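Local coordinates for uncharacterized protein (Magnetospirillum magneticum, PDB 3BHW), which probably forms part of a type 1 BREX system, which protects bacteria against double-stranded DNA phage by blocking replication of the phage DNA, at residues L17-S22 with Q84-A89; W75-D80 with G179-Y184; A89-A94 with V159-I164. All blocks are in the same frame, centred on the assembly; numbering follows the deposited sequence.

Interaction 1: L17-S22 with Q84-A89; sequences LKLPES and QVAIQA
Leu19 and Leu17, at the start of helix 19-31 and just before it, pack against Ala86 and Ile87 on helix 83-97. The contact belongs to the apolar core of an all-helical protein whose family, BrxA, is grouped with the helix-turn-helix folds. The side chains that meet are apolar, and no hydrogen bond crosses between the two segments.

Leu19 can be followed outward from its backbone. Its CB lies 3.9 Å from CD1 of Ile87. CG stands anti to the backbone N (chi1 179°), and from there the chain forks over Ala86. The branch CD1 rests 3.7 Å from Ala86 CB, while the other branch, CD2, comes to 4.0 Å from that same Ala86 CB, so the methyl of the alanine sits beneath the leucine fork. A short residue suits this place because it lets the leucine come close to the helix backbone: CD1 of Leu19 is also 4.0 Å from Ala86 C.

Ile87 meets both leucines. Its longer branch presents CG1 to Leu17 and its terminal CD1 to Leu19, with chi2 at 104°, well off a staggered value. The side chains of Leu17 and Ile87 cross at about a right angle.

Between the leucines stands Lys18, the N-cap of helix 19-31, whose phi is positive; its carbonyl accepts the first-turn bond from Ser22 N. The carboxylate of Glu160, on helix 145-161, accepts hydrogen bonds from the backbone N atoms of both Leu17 and Lys18. Leu17 also packs on Val90 and Ala94 of helix 83-97. At its tip, Leu17 CD1 stands 3.9 Å from Ile87 CG1.

Interaction 2: W75-D80 with G179-Y184; sequences WQMVRD and GEVMSY
On the helix that sends Met77 across to Glu180 and Val181, Arg79 NE donates to Asp80 OD1 at 2.8 Å. The bond is nearly straight (171°) and lies in the guanidinium plane, yet it meets the oxygen from above the carboxylate plane. It pairs two oppositely charged neighbours at the end of helix 72-80.

The contact itself is almost wholly the work of Met77. Its CG sits beside the backbone N (chi1 -62°) and SD continues outward, before the bend at chi3 turns CE aside, so that the methyl lies alongside helix 179-187, by Glu180 and Val181. The two helices run nearly antiparallel, at 161°, with the axes of these short segments 11.4 Å apart, a gap that a long, flexible methionine can span. They belong to the all-helical BrxA fold.

Met77 is modelled in two conformers; in one of them CE comes near the CB and CG of Glu180, an exposed residue, and near CG2 of Val181. The modelled separation from Val181 CG2 is too short to be trusted, so the position of CE is itself unsure and its contact with Glu180 is only approximate. Tyr184 joins through the base of its side chain: its CB is 4.4 Å from Met77 SD, while its OH bonds to the backbone N of Gly71.

Interaction 3: A89-A94 with V159-I164; sequences AVFAAA and VEVGYI
The C-terminal end of helix 145-161 and the turn that follows it pack on helix 83-97, deep in the all-helical BrxA fold, with Phe91 reaching toward Val161 and Tyr163, both of which meet it from the same side of its ring plane. With chi1 at -175°, the ring swings away from its own backbone N and extends toward 159-164. Both methyls of Val161 lie on one face of the ring. CG1 stands over its centre in a CH-pi contact, 4.1 Å from the centroid of the Phe91 ring and 12° off its normal. CG2 lies over the outer part of that same face, 3.8 Å from Phe91 CD2. A branched residue is well suited to this double grip.

Gly162, the first residue beyond the helix, has a positive phi of 105°, a conformation in which a CB would press on the carbonyl O of Val161. The chain thereby turns, and Tyr163 comes back to the same phenylalanine. Its OH bonds to the backbone of Ile197 and Val199, holding the ring from the far end. Phe91 also packs on Ile157 and Ile197. The aromatic side chains cross at about a right angle, with Phe91 CE2 in the plane of the Tyr163 ring, 3.8 Å from Tyr163 CE1.

Overall arrangement
Helix 83-97 ties the three contacts together. Interactions 1 and 3 both use it and share Ala89, with centres about 8 Å apart; Leu17 CD2, from the first segment of interaction 1, packs 3.8 Å from Ala94 CB in the first segment of interaction 3. Interaction 2 joins the helices 72-80 and 179-187, which both touch helix 83-97. Its centre is about 10 Å from that of interaction 1 and about 13 Å from that of interaction 3. Val78 CG1 meets Val90 CG2 at 3.7 Å, linking 75-80 to 89-94. Interaction 3 lies deepest, about 6 Å from the chain centre. The three contacts join helices from widely separated parts of the chain.

Interaction 1: L17-S22 with Q84-A89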
loop_
_atom_site.group_PDB
_atom_site.type_symbol
_atom_site.label_atom_id
_atom_site.label_comp_id
_atom_site.label_asym_id
_atom_site.label_seq_id
_atom_site.Cartn_x
_atom_site.Cartn_y
_atom_site.Cartn_z
ATOM N N LEU A 17 2.439 -4.074 -3.828
ATOM C CA LEU A 17 1.351 -4.725 -3.101
ATOM C C LEU A 17 1.486 -6.260 -3.042
ATOM O O LEU A 17 1.229 -6.863 -2.009
ATOM C CB LEU A 17 0.006 -4.312 -3.668
ATOM C CG LEU A 17 -0.177 -2.790 -3.625
ATOM C CD1 LEU A 17 -1.561 -2.463 -4.203
ATOM C CD2 LEU A 17 -0.046 -2.193 -2.246
ATOM N N LYS A 18 1.899 -6.852 -4.149
ATOM C CA LYS A 18 2.162 -8.275 -4.253
ATOM C C LYS A 18 1.018 -9.099 -3.706
ATOM O O LYS A 18 1.118 -9.736 -2.662
ATOM C CB LYS A 18 3.443 -8.595 -3.518
ATOM C CG LYS A 18 4.686 -8.051 -4.220
ATOM C CD LYS A 18 5.912 -8.652 -3.618
ATOM C CE LYS A 18 7.115 -8.247 -4.399
ATOM N NZ LYS A 18 7.279 -9.093 -5.587
ATOM N N LEU A 19 -0.077 -9.107 -4.450
ATOM C CA LEU A 19 -1.296 -9.772 -3.977
ATOM C C LEU A 19 -1.138 -11.261 -3.659
ATOM O O LEU A 19 -1.578 -11.706 -2.563
ATOM C CB LEU A 19 -2.452 -9.562 -4.944
ATOM C CG LEU A 19 -3.700 -10.267 -4.458
ATOM C CD1 LEU A 19 -4.171 -9.749 -3.105
ATOM C CD2 LEU A 19 -4.782 -10.122 -5.499
ATOM N N PRO A 20 -0.537 -12.040 -4.592
ATOM C CA PRO A 20 -0.465 -13.460 -4.277
ATOM C C PRO A 20 0.202 -13.743 -2.912
ATOM O O PRO A 20 -0.298 -14.546 -2.085
ATOM C CB PRO A 20 0.356 -14.032 -5.443
ATOM C CG PRO A 20 0.048 -13.078 -6.594
ATOM C CD PRO A 20 0.041 -11.739 -5.924
ATOM N N GLU A 21 1.342 -13.119 -2.677
ATOM C CA GLU A 21 2.026 -13.304 -1.409
ATOM C C GLU A 21 1.174 -12.783 -0.263
ATOM O O GLU A 21 1.142 -13.363 0.820
ATOM C CB GLU A 21 3.332 -12.554 -1.389
ATOM C CG GLU A 21 4.434 -13.220 -2.197
ATOM C CD GLU A 21 4.485 -12.747 -3.624
ATOM O OE1 GLU A 21 3.449 -12.202 -4.138
ATOM O OE2 GLU A 21 5.566 -12.929 -4.238
ATOM N N SER A 22 0.477 -11.683 -0.496
ATOM C CA SER A 22 -0.290 -11.065 0.560
ATOM C C SER A 22 -1.452 -11.983 0.962
ATOM O O SER A 22 -1.858 -12.003 2.122
ATOM C CB SER A 22 -0.828 -9.679 0.137
ATOM O OG SER A 22 0.193 -8.686 0.250
ATOM N N GLN A 84 -9.641 -7.678 -7.863
ATOM C CA GLN A 84 -9.747 -6.234 -7.620
ATOM C C GLN A 84 -10.099 -5.935 -6.154
ATOM O O GLN A 84 -9.533 -5.023 -5.533
ATOM C CB GLN A 84 -10.751 -5.600 -8.596
ATOM C CG GLN A 84 -10.952 -4.083 -8.438
ATOM C CD GLN A 84 -9.923 -3.248 -9.210
ATOM O OE1 GLN A 84 -8.925 -2.771 -8.640
ATOM N NE2 GLN A 84 -10.162 -3.068 -10.510
ATOM N N VAL A 85 -11.007 -6.711 -5.569
ATOM C CA VAL A 85 -11.371 -6.457 -4.184
ATOM C C VAL A 85 -10.132 -6.657 -3.289
ATOM O O VAL A 85 -9.814 -5.804 -2.459
ATOM C CB VAL A 85 -12.612 -7.297 -3.722
ATOM C CG1 VAL A 85 -12.870 -7.102 -2.268
ATOM C CG2 VAL A 85 -13.859 -6.911 -4.508
ATOM N N ALA A 86 -9.456 -7.793 -3.458
ATOM C CA ALA A 86 -8.290 -8.131 -2.632
ATOM C C ALA A 86 -7.163 -7.114 -2.816
ATOM O O ALA A 86 -6.547 -6.672 -1.831
ATOM C CB ALA A 86 -7.816 -9.600 -2.917
ATOM N N ILE A 87 -6.880 -6.725 -4.055
ATOM C CA ILE A 87 -5.759 -5.788 -4.260
ATOM C C ILE A 87 -6.057 -4.428 -3.612
ATOM O O ILE A 87 -5.174 -3.829 -3.015
ATOM C CB ILE A 87 -5.397 -5.619 -5.739
ATOM C CG1 ILE A 87 -4.028 -4.960 -5.879
ATOM C CG2 ILE A 87 -6.494 -4.877 -6.473
ATOM C CD1 ILE A 87 -2.940 -5.917 -6.254
ATOM N N GLN A 88 -7.304 -4.001 -3.664
ATOM C CA GLN A 88 -7.691 -2.736 -3.077
ATOM C C GLN A 88 -7.609 -2.753 -1.551
ATOM O O GLN A 88 -7.352 -1.734 -0.926
ATOM C CB GLN A 88 -9.111 -2.381 -3.552
ATOM C CG GLN A 88 -9.094 -1.911 -5.020
ATOM C CD GLN A 88 -10.471 -1.584 -5.577
ATOM O OE1 GLN A 88 -11.473 -1.696 -4.875
ATOM N NE2 GLN A 88 -10.510 -1.147 -6.831
ATOM N N ALA A 89 -7.905 -3.897 -0.967
ATOM C CA ALA A 89 -7.800 -4.072 0.478
ATOM C C ALA A 89 -6.322 -4.012 0.841
ATOM O O ALA A 89 -5.907 -3.345 1.832
ATOM C CB ALA A 89 -8.388 -5.413 0.891
#

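Interaction 2: W75-D80 with G179-Y184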
loop_
_atom_site.group_PDB
_atom_site.type_symbol
_atom_site.label_atom_id
_atom_site.label_comp_id
_atom_site.label_asym_id
_atom_site.label_seq_id
_atom_site.Cartn_x
_atom_site.Cartn_y
_atom_site.Cartn_z
ATOM N N TRP A 75 -8.427 -8.906 6.382
ATOM C CA TRP A 75 -7.624 -10.093 6.059
ATOM C C TRP A 75 -8.445 -11.100 5.247
ATOM O O TRP A 75 -7.937 -11.665 4.283
ATOM C CB TRP A 75 -7.079 -10.780 7.309
ATOM C CG TRP A 75 -6.369 -9.913 8.257
ATOM C CD1 TRP A 75 -5.772 -8.703 8.013
ATOM C CD2 TRP A 75 -6.138 -10.207 9.622
ATOM N NE1 TRP A 75 -5.178 -8.227 9.158
ATOM C CE2 TRP A 75 -5.419 -9.121 10.172
ATOM C CE3 TRP A 75 -6.461 -11.291 10.448
ATOM C CZ2 TRP A 75 -5.006 -9.100 11.513
ATOM C CZ3 TRP A 75 -6.087 -11.244 11.782
ATOM C CH2 TRP A 75 -5.370 -10.160 12.298
ATOM N N GLN A 76 -9.713 -11.287 5.601
ATOM C CA GLN A 76 -10.543 -12.272 4.906
ATOM C C GLN A 76 -10.787 -11.823 3.448
ATOM O O GLN A 76 -10.805 -12.639 2.540
ATOM C CB GLN A 76 -11.856 -12.475 5.674
ATOM C CG GLN A 76 -12.623 -13.729 5.291
ATOM C CD GLN A 76 -12.369 -14.928 6.215
ATOM O OE1 GLN A 76 -12.256 -16.058 5.747
ATOM N NE2 GLN A 76 -12.287 -14.686 7.523
ATOM N N MET A 77 -10.937 -10.513 3.245
ATOM C CA MET A 77 -11.044 -9.929 1.912
ATOM C C MET A 77 -9.797 -10.157 1.065
ATOM O O MET A 77 -9.889 -10.433 -0.146
ATOM C CB MET A 77 -11.296 -8.421 2.007
ATOM C CG MET A 77 -12.582 -8.061 2.697
ATOM S SD MET A 77 -12.923 -6.294 2.716
ATOM C CE MET A 77 -12.965 -5.953 0.971
ATOM N N VAL A 78 -8.638 -10.021 1.693
ATOM C CA VAL A 78 -7.359 -10.245 1.004
ATOM C C VAL A 78 -7.259 -11.707 0.613
ATOM O O VAL A 78 -6.977 -12.013 -0.541
ATOM C CB VAL A 78 -6.133 -9.801 1.839
ATOM C CG1 VAL A 78 -4.846 -10.110 1.077
ATOM C CG2 VAL A 78 -6.230 -8.332 2.086
ATOM N N ARG A 79 -7.543 -12.587 1.562
ATOM C CA ARG A 79 -7.381 -14.023 1.326
ATOM C C ARG A 79 -8.378 -14.556 0.304
ATOM O O ARG A 79 -8.000 -15.322 -0.598
ATOM C CB ARG A 79 -7.484 -14.817 2.634
ATOM C CG ARG A 79 -7.161 -16.290 2.415
ATOM C CD ARG A 79 -7.536 -17.137 3.606
ATOM N NE ARG A 79 -8.982 -17.249 3.760
ATOM C CZ ARG A 79 -9.595 -17.569 4.900
ATOM N NH1 ARG A 79 -8.896 -17.787 6.012
ATOM N NH2 ARG A 79 -10.912 -17.639 4.938
ATOM N N ASP A 80 -9.639 -14.131 0.437
ATOM C CA ASP A 80 -10.761 -14.768 -0.258
ATOM C C ASP A 80 -11.345 -13.982 -1.414
ATOM O O ASP A 80 -12.000 -14.548 -2.278
ATOM C CB ASP A 80 -11.872 -15.114 0.743
ATOM C CG ASP A 80 -11.436 -16.154 1.774
ATOM O OD1 ASP A 80 -10.584 -17.028 1.457
ATOM O OD2 ASP A 80 -11.960 -16.107 2.911
ATOM N N GLY A 179 -17.089 -1.291 -3.055
ATOM C CA GLY A 179 -17.985 -0.977 -1.970
ATOM C C GLY A 179 -17.665 -1.813 -0.753
ATOM O O GLY A 179 -17.826 -1.344 0.361
ATOM N N GLU A 180 -17.194 -3.043 -0.954
ATOM C CA GLU A 180 -16.816 -3.927 0.154
ATOM C C GLU A 180 -15.621 -3.348 0.921
ATOM O O GLU A 180 -15.575 -3.355 2.128
ATOM C CB GLU A 180 -16.400 -5.258 -0.410
ATOM C CG GLU A 180 -16.652 -6.437 0.476
ATOM C CD GLU A 180 -16.587 -7.702 -0.328
ATOM O OE1 GLU A 180 -17.208 -7.730 -1.414
ATOM O OE2 GLU A 180 -15.903 -8.651 0.107
ATOM N N VAL A 181 -14.656 -2.816 0.195
ATOM C CA VAL A 181 -13.507 -2.255 0.878
ATOM C C VAL A 181 -13.902 -0.977 1.601
ATOM O O VAL A 181 -13.544 -0.772 2.782
ATOM C CB VAL A 181 -12.401 -2.013 -0.142
ATOM C CG1 VAL A 181 -11.351 -1.031 0.447
ATOM C CG2 VAL A 181 -11.811 -3.398 -0.555
ATOM N N MET A 182 -14.652 -0.130 0.903
ATOM C CA MET A 182 -15.069 1.151 1.492
ATOM C C MET A 182 -15.932 0.970 2.757
ATOM O O MET A 182 -15.819 1.775 3.692
ATOM C CB MET A 182 -15.765 2.083 0.477
ATOM C CG MET A 182 -14.920 2.561 -0.711
ATOM S SD MET A 182 -13.331 3.429 -0.271
ATOM C CE MET A 182 -14.014 4.590 0.922
ATOM N N SER A 183 -16.798 -0.053 2.756
ATOM C CA SER A 183 -17.661 -0.338 3.899
ATOM C C SER A 183 -16.785 -0.724 5.092
ATOM O O SER A 183 -17.011 -0.244 6.219
ATOM C CB SER A 183 -18.733 -1.404 3.534
ATOM O OG SER A 183 -19.595 -1.756 4.617
ATOM N N TYR A 184 -15.784 -1.569 4.852
ATOM C CA TYR A 184 -14.865 -1.939 5.918
ATOM C C TYR A 184 -14.167 -0.710 6.525
ATOM O O TYR A 184 -14.155 -0.548 7.733
ATOM C CB TYR A 184 -13.813 -2.990 5.454
ATOM C CG TYR A 184 -12.740 -3.228 6.500
ATOM C CD1 TYR A 184 -12.889 -4.210 7.495
ATOM C CD2 TYR A 184 -11.624 -2.384 6.586
ATOM C CE1 TYR A 184 -11.941 -4.386 8.504
ATOM C CE2 TYR A 184 -10.648 -2.560 7.595
ATOM C CZ TYR A 184 -10.835 -3.566 8.550
ATOM O OH TYR A 184 -9.903 -3.740 9.540
#

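Interaction 3: A89-A94 with V159-I164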
loop_
_atom_site.group_PDB
_atom_site.type_symbol
_atom_site.label_atom_id
_atom_site.label_comp_id
_atom_site.label_asym_id
_atom_site.label_seq_id
_atom_site.Cartn_x
_atom_site.Cartn_y
_atom_site.Cartn_z
ATOM N N ALA A 89 -7.905 -3.897 -0.967
ATOM C CA ALA A 89 -7.800 -4.072 0.478
ATOM C C ALA A 89 -6.322 -4.012 0.841
ATOM O O ALA A 89 -5.907 -3.345 1.832
ATOM C CB ALA A 89 -8.388 -5.413 0.891
ATOM N N VAL A 90 -5.490 -4.666 0.022
ATOM C CA VAL A 90 -4.052 -4.551 0.286
ATOM C C VAL A 90 -3.602 -3.074 0.143
ATOM O O VAL A 90 -2.780 -2.564 0.952
ATOM C CB VAL A 90 -3.231 -5.493 -0.597
ATOM C CG1 VAL A 90 -1.761 -5.300 -0.229
ATOM C CG2 VAL A 90 -3.663 -6.907 -0.342
ATOM N N PHE A 91 -4.140 -2.382 -0.853
ATOM C CA PHE A 91 -3.848 -0.955 -1.064
ATOM C C PHE A 91 -4.192 -0.116 0.161
ATOM O O PHE A 91 -3.383 0.726 0.595
ATOM C CB PHE A 91 -4.577 -0.478 -2.326
ATOM C CG PHE A 91 -4.281 0.954 -2.758
ATOM C CD1 PHE A 91 -2.982 1.511 -2.819
ATOM C CD2 PHE A 91 -5.349 1.744 -3.185
ATOM C CE1 PHE A 91 -2.838 2.837 -3.299
ATOM C CE2 PHE A 91 -5.175 3.023 -3.646
ATOM C CZ PHE A 91 -3.934 3.579 -3.720
ATOM N N ALA A 92 -5.297 -0.413 0.815
ATOM C CA ALA A 92 -5.750 0.388 1.938
ATOM C C ALA A 92 -4.781 0.135 3.075
ATOM O O ALA A 92 -4.458 1.076 3.802
ATOM C CB ALA A 92 -7.140 -0.084 2.359
ATOM N N ALA A 93 -4.410 -1.138 3.259
ATOM C CA ALA A 93 -3.444 -1.495 4.275
ATOM C C ALA A 93 -2.127 -0.801 4.011
ATOM O O ALA A 93 -1.465 -0.320 4.956
ATOM C CB ALA A 93 -3.292 -3.012 4.349
ATOM N N ALA A 94 -1.740 -0.692 2.740
ATOM C CA ALA A 94 -0.437 -0.035 2.428
ATOM C C ALA A 94 -0.514 1.446 2.761
ATOM O O ALA A 94 0.454 2.032 3.301
ATOM C CB ALA A 94 -0.047 -0.254 1.031
ATOM N N VAL A 159 0.359 1.478 -10.464
ATOM C CA VAL A 159 0.044 0.671 -11.643
ATOM C C VAL A 159 -0.846 -0.527 -11.208
ATOM O O VAL A 159 -1.867 -0.844 -11.854
ATOM C CB VAL A 159 1.325 0.182 -12.357
ATOM C CG1 VAL A 159 1.041 -1.035 -13.254
ATOM C CG2 VAL A 159 1.988 1.320 -13.182
ATOM N N GLU A 160 -0.484 -1.189 -10.116
ATOM C CA GLU A 160 -1.240 -2.366 -9.652
ATOM C C GLU A 160 -2.698 -2.042 -9.353
ATOM O O GLU A 160 -3.619 -2.806 -9.723
ATOM C CB GLU A 160 -0.615 -2.990 -8.392
ATOM C CG GLU A 160 0.699 -3.717 -8.597
ATOM C CD GLU A 160 1.340 -4.150 -7.264
ATOM O OE1 GLU A 160 1.564 -3.280 -6.393
ATOM O OE2 GLU A 160 1.622 -5.358 -7.073
ATOM N N VAL A 161 -2.922 -0.933 -8.652
ATOM C CA VAL A 161 -4.284 -0.570 -8.307
ATOM C C VAL A 161 -5.020 0.005 -9.499
ATOM O O VAL A 161 -6.242 -0.003 -9.510
ATOM C CB VAL A 161 -4.402 0.364 -7.073
ATOM C CG1 VAL A 161 -3.534 1.617 -7.242
ATOM C CG2 VAL A 161 -5.952 0.719 -6.837
ATOM N N GLY A 162 -4.283 0.479 -10.495
ATOM C CA GLY A 162 -4.881 0.940 -11.737
ATOM C C GLY A 162 -4.919 2.440 -11.912
ATOM O O GLY A 162 -5.438 2.934 -12.929
ATOM N N TYR A 163 -4.394 3.184 -10.940
ATOM C CA TYR A 163 -4.303 4.646 -11.097
ATOM C C TYR A 163 -3.447 5.101 -12.305
ATOM O O TYR A 163 -3.702 6.166 -12.884
ATOM C CB TYR A 163 -3.804 5.332 -9.802
ATOM C CG TYR A 163 -4.846 5.695 -8.738
ATOM C CD1 TYR A 163 -4.928 4.988 -7.508
ATOM C CD2 TYR A 163 -5.713 6.787 -8.916
ATOM C CE1 TYR A 163 -5.897 5.331 -6.518
ATOM C CE2 TYR A 163 -6.671 7.144 -7.918
ATOM C CZ TYR A 163 -6.752 6.420 -6.731
ATOM O OH TYR A 163 -7.676 6.783 -5.757
ATOM N N ILE A 164 -2.422 4.316 -12.670
ATOM C CA ILE A 164 -1.491 4.640 -13.771
ATOM C C ILE A 164 -1.495 3.537 -14.814
ATOM O O ILE A 164 -1.462 2.350 -14.487
ATOM C CB ILE A 164 -0.024 4.801 -13.279
ATOM C CG1 ILE A 164 0.105 5.982 -12.331
ATOM C CG2 ILE A 164 0.969 5.034 -14.448
ATOM C CD1 ILE A 164 1.453 6.085 -11.698
#